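Local atomic coordinates of DocCel5: Type I dockerin repeat domain from A. cellulolyticus family 5 endoglucanase WP_010249057 S15I, I16N mutant (Acetivibrio cellulolyticus, PDB entry 5NRK), a protein that probably attaches its family 5 endoglucanase to the cellulosome, its calcium-bound type I dockerin repeats docking onto a cohesin module. Residues 15-20 with 51-56. Sequence-based numbering, arbitrary orientation.
With CA (calcium ion), chain E; CA (calcium ion), chain F.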
loop_
_atom_site.group_PDB
_atom_site.type_symbol
_atom_site.label_atom_id
_atom_site.label_comp_id
_atom_site.label_asym_id
_atom_site.label_seq_id
_atom_site.Cartn_x
_atom_site.Cartn_y
_atom_site.Cartn_z
ATOM N N ASP B 15 -6.311 -6.235 -4.588
ATOM C CA ASP B 15 -5.806 -5.709 -5.856
ATOM C C ASP B 15 -6.074 -4.208 -5.939
ATOM O O ASP B 15 -5.239 -3.456 -6.446
ATOM C CB ASP B 15 -6.456 -6.451 -7.011
ATOM C CG ASP B 15 -6.136 -7.926 -7.001
ATOM O OD1 ASP B 15 -4.984 -8.344 -7.249
ATOM O OD2 ASP B 15 -7.037 -8.730 -6.675
ATOM N N PHE B 16 -7.223 -3.764 -5.430
ATOM C CA PHE B 16 -7.544 -2.325 -5.390
ATOM C C PHE B 16 -6.570 -1.569 -4.485
ATOM O O PHE B 16 -6.061 -0.503 -4.849
ATOM C CB PHE B 16 -8.999 -2.153 -4.952
ATOM C CG PHE B 16 -9.500 -0.725 -4.992
ATOM C CD1 PHE B 16 -9.806 -0.087 -6.187
ATOM C CD2 PHE B 16 -9.699 -0.045 -3.813
ATOM C CE1 PHE B 16 -10.287 1.234 -6.186
ATOM C CE2 PHE B 16 -10.200 1.255 -3.808
ATOM C CZ PHE B 16 -10.476 1.889 -5.000
ATOM N N ALA B 17 -6.310 -2.125 -3.307
ATOM C CA ALA B 17 -5.361 -1.547 -2.373
ATOM C C ALA B 17 -3.973 -1.455 -2.996
ATOM O O ALA B 17 -3.286 -0.440 -2.847
ATOM C CB ALA B 17 -5.323 -2.351 -1.084
ATOM N N LEU B 18 -3.539 -2.513 -3.674
ATOM C CA LEU B 18 -2.236 -2.505 -4.328
ATOM C C LEU B 18 -2.169 -1.427 -5.395
ATOM O O LEU B 18 -1.169 -0.711 -5.511
ATOM C CB LEU B 18 -1.938 -3.879 -4.950
ATOM C CG LEU B 18 -1.593 -4.979 -3.955
ATOM C CD1 LEU B 18 -1.743 -6.336 -4.607
ATOM C CD2 LEU B 18 -0.188 -4.794 -3.408
ATOM N N MET B 19 -3.204 -1.329 -6.216
ATOM C CA MET B 19 -3.240 -0.300 -7.257
ATOM C C MET B 19 -3.173 1.104 -6.643
ATOM O O MET B 19 -2.444 1.967 -7.143
ATOM C CB MET B 19 -4.451 -0.484 -8.152
ATOM C CG MET B 19 -4.709 0.658 -9.114
ATOM S SD MET B 19 -3.619 0.514 -10.516
ATOM C CE MET B 19 -4.332 -0.906 -11.393
ATOM N N ARG B 20 -3.930 1.336 -5.563
ATOM C CA ARG B 20 -3.901 2.635 -4.916
ATOM C C ARG B 20 -2.496 2.939 -4.419
ATOM O O ARG B 20 -1.949 4.026 -4.633
ATOM C CB ARG B 20 -4.894 2.703 -3.745
ATOM C CG ARG B 20 -5.049 4.120 -3.234
ATOM C CD ARG B 20 -6.145 4.266 -2.186
ATOM N NE ARG B 20 -6.414 5.701 -1.976
ATOM C CZ ARG B 20 -5.849 6.464 -1.073
ATOM N NH1 ARG B 20 -4.963 5.968 -0.209
ATOM N NH2 ARG B 20 -6.154 7.754 -1.036
ATOM N N ASP B 51 -7.221 3.140 -14.942
ATOM C CA ASP B 51 -7.261 1.715 -14.570
ATOM C C ASP B 51 -7.806 1.520 -13.161
ATOM O O ASP B 51 -8.588 0.591 -12.905
ATOM C CB ASP B 51 -5.877 1.115 -14.719
ATOM C CG ASP B 51 -5.344 1.327 -16.100
ATOM O OD1 ASP B 51 -5.874 0.713 -17.059
ATOM O OD2 ASP B 51 -4.413 2.135 -16.287
ATOM N N PHE B 52 -7.422 2.398 -12.238
ATOM C CA PHE B 52 -7.931 2.385 -10.873
ATOM C C PHE B 52 -9.463 2.522 -10.849
ATOM O O PHE B 52 -10.152 1.796 -10.133
ATOM C CB PHE B 52 -7.190 3.496 -10.117
ATOM C CG PHE B 52 -7.421 3.560 -8.631
ATOM C CD1 PHE B 52 -7.248 2.451 -7.807
ATOM C CD2 PHE B 52 -7.737 4.769 -8.048
ATOM C CE1 PHE B 52 -7.395 2.580 -6.436
ATOM C CE2 PHE B 52 -7.896 4.890 -6.677
ATOM C CZ PHE B 52 -7.764 3.782 -5.883
ATOM N N ALA B 53 -9.972 3.440 -11.664
ATOM C CA ALA B 53 -11.397 3.645 -11.780
ATOM C C ALA B 53 -12.100 2.424 -12.328
ATOM O O ALA B 53 -13.182 2.060 -11.855
ATOM C CB ALA B 53 -11.676 4.842 -12.683
ATOM N N ILE B 54 -11.506 1.787 -13.333
ATOM C CA ILE B 54 -12.103 0.611 -13.927
ATOM C C ILE B 54 -12.167 -0.530 -12.909
ATOM O O ILE B 54 -13.177 -1.241 -12.796
ATOM C CB ILE B 54 -11.342 0.193 -15.200
ATOM C CG1 ILE B 54 -11.543 1.248 -16.286
ATOM C CG2 ILE B 54 -11.801 -1.181 -15.682
ATOM C CD1 ILE B 54 -10.553 1.158 -17.431
ATOM N N MET B 55 -11.104 -0.700 -12.145
ATOM C CA MET B 55 -11.103 -1.701 -11.092
ATOM C C MET B 55 -12.202 -1.417 -10.058
ATOM O O MET B 55 -12.885 -2.340 -9.597
ATOM C CB MET B 55 -9.738 -1.729 -10.423
ATOM C CG MET B 55 -9.687 -2.805 -9.358
ATOM S SD MET B 55 -8.093 -3.086 -8.602
ATOM C CE MET B 55 -6.972 -3.588 -9.898
ATOM N N ARG B 56 -12.372 -0.150 -9.688
ATOM C CA ARG B 56 -13.430 0.239 -8.769
ATOM C C ARG B 56 -14.794 -0.145 -9.341
ATOM O O ARG B 56 -15.635 -0.703 -8.628
ATOM C CB ARG B 56 -13.370 1.738 -8.473
ATOM C CG ARG B 56 -14.421 2.206 -7.492
ATOM C CD ARG B 56 -14.286 1.596 -6.119
ATOM N NE ARG B 56 -15.243 2.185 -5.200
ATOM C CZ ARG B 56 -15.392 1.828 -3.929
ATOM N NH1 ARG B 56 -14.643 0.867 -3.402
ATOM N NH2 ARG B 56 -16.305 2.431 -3.186
HETATM CA CA CA E . -5.423 -10.662 -6.683
HETATM CA CA CA F . -4.398 1.720 -18.743
HETATM O O HOH W 1 -5.944 -10.389 -4.368
HETATM O O HOH W 2 -5.113 4.018 -18.508
#
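Asp15 meets the other helix through its backbone and CB: in the conformer described, one of two for Met55, the sulfur SD of Met55 lies 3.5 Å from Asp15 C, while the carboxylate turns back to hold a calcium ion with both oxygens, OD1 at 2.4 Å. Ser10, Asp6, Asp4, Asn8 and a water complete that site, and Asn12 N donates a hydrogen bond to Asp15 OD2. One residue on, Phe16 swings its ring out to the facing helix, CG being anti to the backbone N (chi1 -175°), and lays one face near the ring of Phe52. The planes are almost parallel, 11° apart, but slid so that they barely overlap, with centroids 4.5 Å apart. In that same conformer Met55 SD makes a Met-aromatic contact at the edge of the Phe16 ring, and the aliphatic CB and CD of Arg56 pack against the CE1–CZ side of this ring. Met19, also modelled in two conformers, points toward the partner helix and sets CG near Phe52 CD1. At the end of the segment Arg20 runs its CB, CG and CD past the Phe52 ring, with CB 3.7 Å from CE1. The helices are antiparallel, at 163°; Phe16 lies opposite Met55 and Met19 opposite Phe52, consistent with the internal duplication and near two-fold symmetry of type I dockerins. Asp51 mirrors Asp15, holding another calcium ion through both oxygens with Asp40, Asn42, Asp44, Ser46 and a water, while Asn48 N bonds to Asp51 OD2. A chain of another protein bonds Arg56 NE through its backbone and meets Phe16 edge-to-face with an aromatic side chain. Ring, methylene and thioether contacts thus hold the helices together, while calcium binding by Asp15 and Asp51 probably fixes each helix to its own loop.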